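Local coordinates for MaoC family protein (Mycobacterium tuberculosis H37Rv, PDB 3KHP) that probably catalyses the reversible dehydration of 3-hydroxyacyl thioesters to 2-enoyl thioesters, as a double-hotdog MaoC-type hydratase, at residues I190-R195 / A238-V243. Sequence-based numbering, arbitrary orientation.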
ATOM      1  N   ILE A 190       8.913 -18.544  13.449  1.00 24.14           N
ATOM      2  CA  ILE A 190       7.998 -17.423  13.427  1.00 22.98           C
ATOM      3  C   ILE A 190       7.157 -17.496  12.168  1.00 22.65           C
ATOM      4  O   ILE A 190       7.666 -17.317  11.077  1.00 22.04           O
ATOM      5  CB  ILE A 190       8.735 -16.110  13.481  1.00 22.49           C
ATOM      6  CG1 ILE A 190       9.830 -16.174  14.533  1.00 21.96           C
ATOM      7  CG2 ILE A 190       7.741 -14.927  13.723  1.00 20.84           C
ATOM      8  CD1 ILE A 190       9.333 -16.460  15.917  1.00 21.24           C
ATOM      9  N   ASP A 191       5.877 -17.815  12.342  1.00 22.14           N
ATOM     10  CA  ASP A 191       4.905 -17.795  11.272  1.00 22.17           C
ATOM     11  C   ASP A 191       4.364 -16.405  11.024  1.00 22.37           C
ATOM     12  O   ASP A 191       3.982 -15.693  11.954  1.00 22.83           O
ATOM     13  CB  ASP A 191       3.739 -18.714  11.598  1.00 22.50           C
ATOM     14  CG  ASP A 191       4.108 -20.171  11.497  1.00 22.87           C
ATOM     15  OD1 ASP A 191       5.201 -20.458  10.996  1.00 23.34           O
ATOM     16  OD2 ASP A 191       3.314 -21.032  11.929  1.00 26.96           O
ATOM     17  N   MET A 192       4.325 -16.014   9.756  1.00 21.97           N
ATOM     18  CA  MET A 192       3.742 -14.749   9.369  1.00 21.60           C
ATOM     19  C   MET A 192       2.794 -15.004   8.216  1.00 21.22           C
ATOM     20  O   MET A 192       3.179 -15.497   7.159  1.00 20.94           O
ATOM     21  CB  MET A 192       4.820 -13.771   8.951  1.00 21.58           C
ATOM     22  CG  MET A 192       5.750 -13.322  10.042  1.00 22.53           C
ATOM     23  SD  MET A 192       5.013 -12.106  11.113  1.00 25.02           S
ATOM     24  CE  MET A 192       6.475 -11.585  12.043  1.00 22.39           C
ATOM     25  N   PRO A 193       1.529 -14.704   8.415  1.00 21.51           N
ATOM     26  CA  PRO A 193       0.616 -14.941   7.305  1.00 20.20           C
ATOM     27  C   PRO A 193       0.753 -13.845   6.281  1.00 19.52           C
ATOM     28  O   PRO A 193       1.313 -12.810   6.582  1.00 17.94           O
ATOM     29  CB  PRO A 193      -0.768 -14.912   7.964  1.00 20.38           C
ATOM     30  CG  PRO A 193      -0.611 -14.232   9.198  1.00 21.62           C
ATOM     31  CD  PRO A 193       0.814 -14.414   9.673  1.00 21.46           C
ATOM     32  N   THR A 194       0.254 -14.090   5.072  1.00 18.95           N
ATOM     33  CA  THR A 194       0.196 -13.065   4.077  1.00 18.51           C
ATOM     34  C   THR A 194      -1.203 -13.033   3.551  1.00 18.87           C
ATOM     35  O   THR A 194      -1.934 -13.993   3.705  1.00 19.29           O
ATOM     36  CB  THR A 194       1.185 -13.315   2.930  1.00 18.28           C
ATOM     37  OG1 THR A 194       0.732 -14.428   2.171  1.00 16.29           O
ATOM     38  CG2 THR A 194       2.562 -13.576   3.460  1.00 14.00           C
ATOM     39  N   ARG A 195      -1.565 -11.926   2.938  1.00 19.31           N
ATOM     40  CA  ARG A 195      -2.904 -11.750   2.415  1.00 20.76           C
ATOM     41  C   ARG A 195      -2.955 -12.041   0.927  1.00 20.81           C
ATOM     42  O   ARG A 195      -2.028 -11.781   0.190  1.00 19.96           O
ATOM     43  CB  ARG A 195      -3.393 -10.334   2.622  1.00 21.09           C
ATOM     44  CG  ARG A 195      -3.776 -10.020   4.073  1.00 23.71           C
ATOM     45  CD  ARG A 195      -4.124  -8.574   4.209  1.00 26.99           C
ATOM     46  NE  ARG A 195      -4.188  -8.216   5.631  1.00 32.56           N
ATOM     47  CZ  ARG A 195      -5.243  -8.404   6.425  1.00 32.35           C
ATOM     48  NH1 ARG A 195      -5.149  -8.050   7.686  1.00 32.73           N
ATOM     49  NH2 ARG A 195      -6.376  -8.943   5.967  1.00 32.86           N
ATOM     50  N   ALA A 238      10.048 -12.109   6.092  1.00 16.72           N
ATOM     51  CA  ALA A 238      11.090 -12.761   6.879  1.00 16.80           C
ATOM     52  C   ALA A 238      11.801 -11.702   7.727  1.00 16.61           C
ATOM     53  O   ALA A 238      12.146 -11.962   8.869  1.00 16.01           O
ATOM     54  CB  ALA A 238      12.089 -13.506   6.010  1.00 16.21           C
ATOM     55  N   GLY A 239      12.012 -10.519   7.163  1.00 16.69           N
ATOM     56  CA  GLY A 239      12.652  -9.422   7.887  1.00 17.30           C
ATOM     57  C   GLY A 239      11.917  -8.977   9.162  1.00 17.32           C
ATOM     58  O   GLY A 239      12.542  -8.598  10.147  1.00 16.16           O
ATOM     59  N   ARG A 240      10.590  -8.999   9.108  1.00 17.38           N
ATOM     60  CA  ARG A 240       9.757  -8.678  10.256  1.00 18.01           C
ATOM     61  C   ARG A 240       9.912  -9.759  11.305  1.00 18.25           C
ATOM     62  O   ARG A 240      10.032  -9.457  12.500  1.00 17.98           O
ATOM     63  CB  ARG A 240       8.279  -8.586   9.876  1.00 18.17           C
ATOM     64  CG  ARG A 240       7.858  -7.282   9.267  1.00 19.13           C
ATOM     65  CD  ARG A 240       6.382  -6.976   9.563  1.00 19.84           C
ATOM     66  NE  ARG A 240       5.550  -7.847   8.777  1.00 19.52           N
ATOM     67  CZ  ARG A 240       4.645  -8.701   9.220  1.00 21.19           C
ATOM     68  NH1 ARG A 240       4.356  -8.840  10.511  1.00 19.77           N
ATOM     69  NH2 ARG A 240       4.007  -9.441   8.319  1.00 23.20           N
ATOM     70  N   ALA A 241       9.887 -11.016  10.867  1.00 17.42           N
ATOM     71  CA  ALA A 241      10.093 -12.125  11.793  1.00 17.79           C
ATOM     72  C   ALA A 241      11.463 -11.994  12.493  1.00 18.35           C
ATOM     73  O   ALA A 241      11.586 -12.300  13.678  1.00 18.40           O
ATOM     74  CB  ALA A 241       9.961 -13.429  11.103  1.00 16.43           C
ATOM     75  N   LEU A 242      12.476 -11.506  11.787  1.00 18.00           N
ATOM     76  CA  LEU A 242      13.803 -11.452  12.386  1.00 18.43           C
ATOM     77  C   LEU A 242      13.911 -10.284  13.356  1.00 17.98           C
ATOM     78  O   LEU A 242      14.508 -10.410  14.408  1.00 17.80           O
ATOM     79  CB  LEU A 242      14.890 -11.397  11.304  1.00 18.56           C
ATOM     80  CG  LEU A 242      14.871 -12.608  10.369  1.00 18.58           C
ATOM     81  CD1 LEU A 242      15.674 -12.307   9.097  1.00 19.08           C
ATOM     82  CD2 LEU A 242      15.372 -13.916  11.048  1.00 16.86           C
ATOM     83  N   VAL A 243      13.317  -9.153  12.991  1.00 18.38           N
ATOM     84  CA  VAL A 243      13.223  -8.027  13.868  1.00 18.26           C
ATOM     85  C   VAL A 243      12.556  -8.382  15.199  1.00 19.72           C
ATOM     86  O   VAL A 243      13.037  -7.966  16.256  1.00 19.81           O
ATOM     87  CB  VAL A 243      12.453  -6.918  13.211  1.00 18.36           C
ATOM     88  CG1 VAL A 243      11.997  -5.844  14.257  1.00 15.70           C
ATOM     89  CG2 VAL A 243      13.311  -6.310  12.136  1.00 16.55           C
TER
HETATM   90  O   HOH W   1       1.983 -11.236   8.676  1.00 22.42           O
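I190 and M192, two residues apart on strand 188-192, both lean against A241 and show how the outermost strand of a sheet within its chain can receive a helix through small side-chain contacts. A241 has no side chain beyond CB, and that methyl lies 3.7 Å from I190 CG2, the branch anti to the backbone N. M192 reaches the helix with its terminal methyl: CE makes an apolar contact with A241 CB at 4.1 Å and also packs on the helix backbone, 3.7 Å from A241 N.

The sulfur serves a second neighbour. With chi2 bent at -77°, the M192 chain brings SD to 3.4 Å from R240 NH1, at an oblique angle to the guanidinium. No direct hydrogen bond joins the segments; one water bridges them, donating a hydrogen bond to P193 O and accepting one from R240 NH2 (both 2.7 Å). The water O lies in the guanidinium plane, at its edge. R240 NE donates a hydrogen bond to V52 O, outside the two segments.

Strand 188-192 pairs with strand 271-279 through I190 with T273 and M192 with L271. Helix 231-245 packs over this part of the hotdog-type sheet, A241 also touching T273 while A238 and L242 meet F285 of strand 282-289.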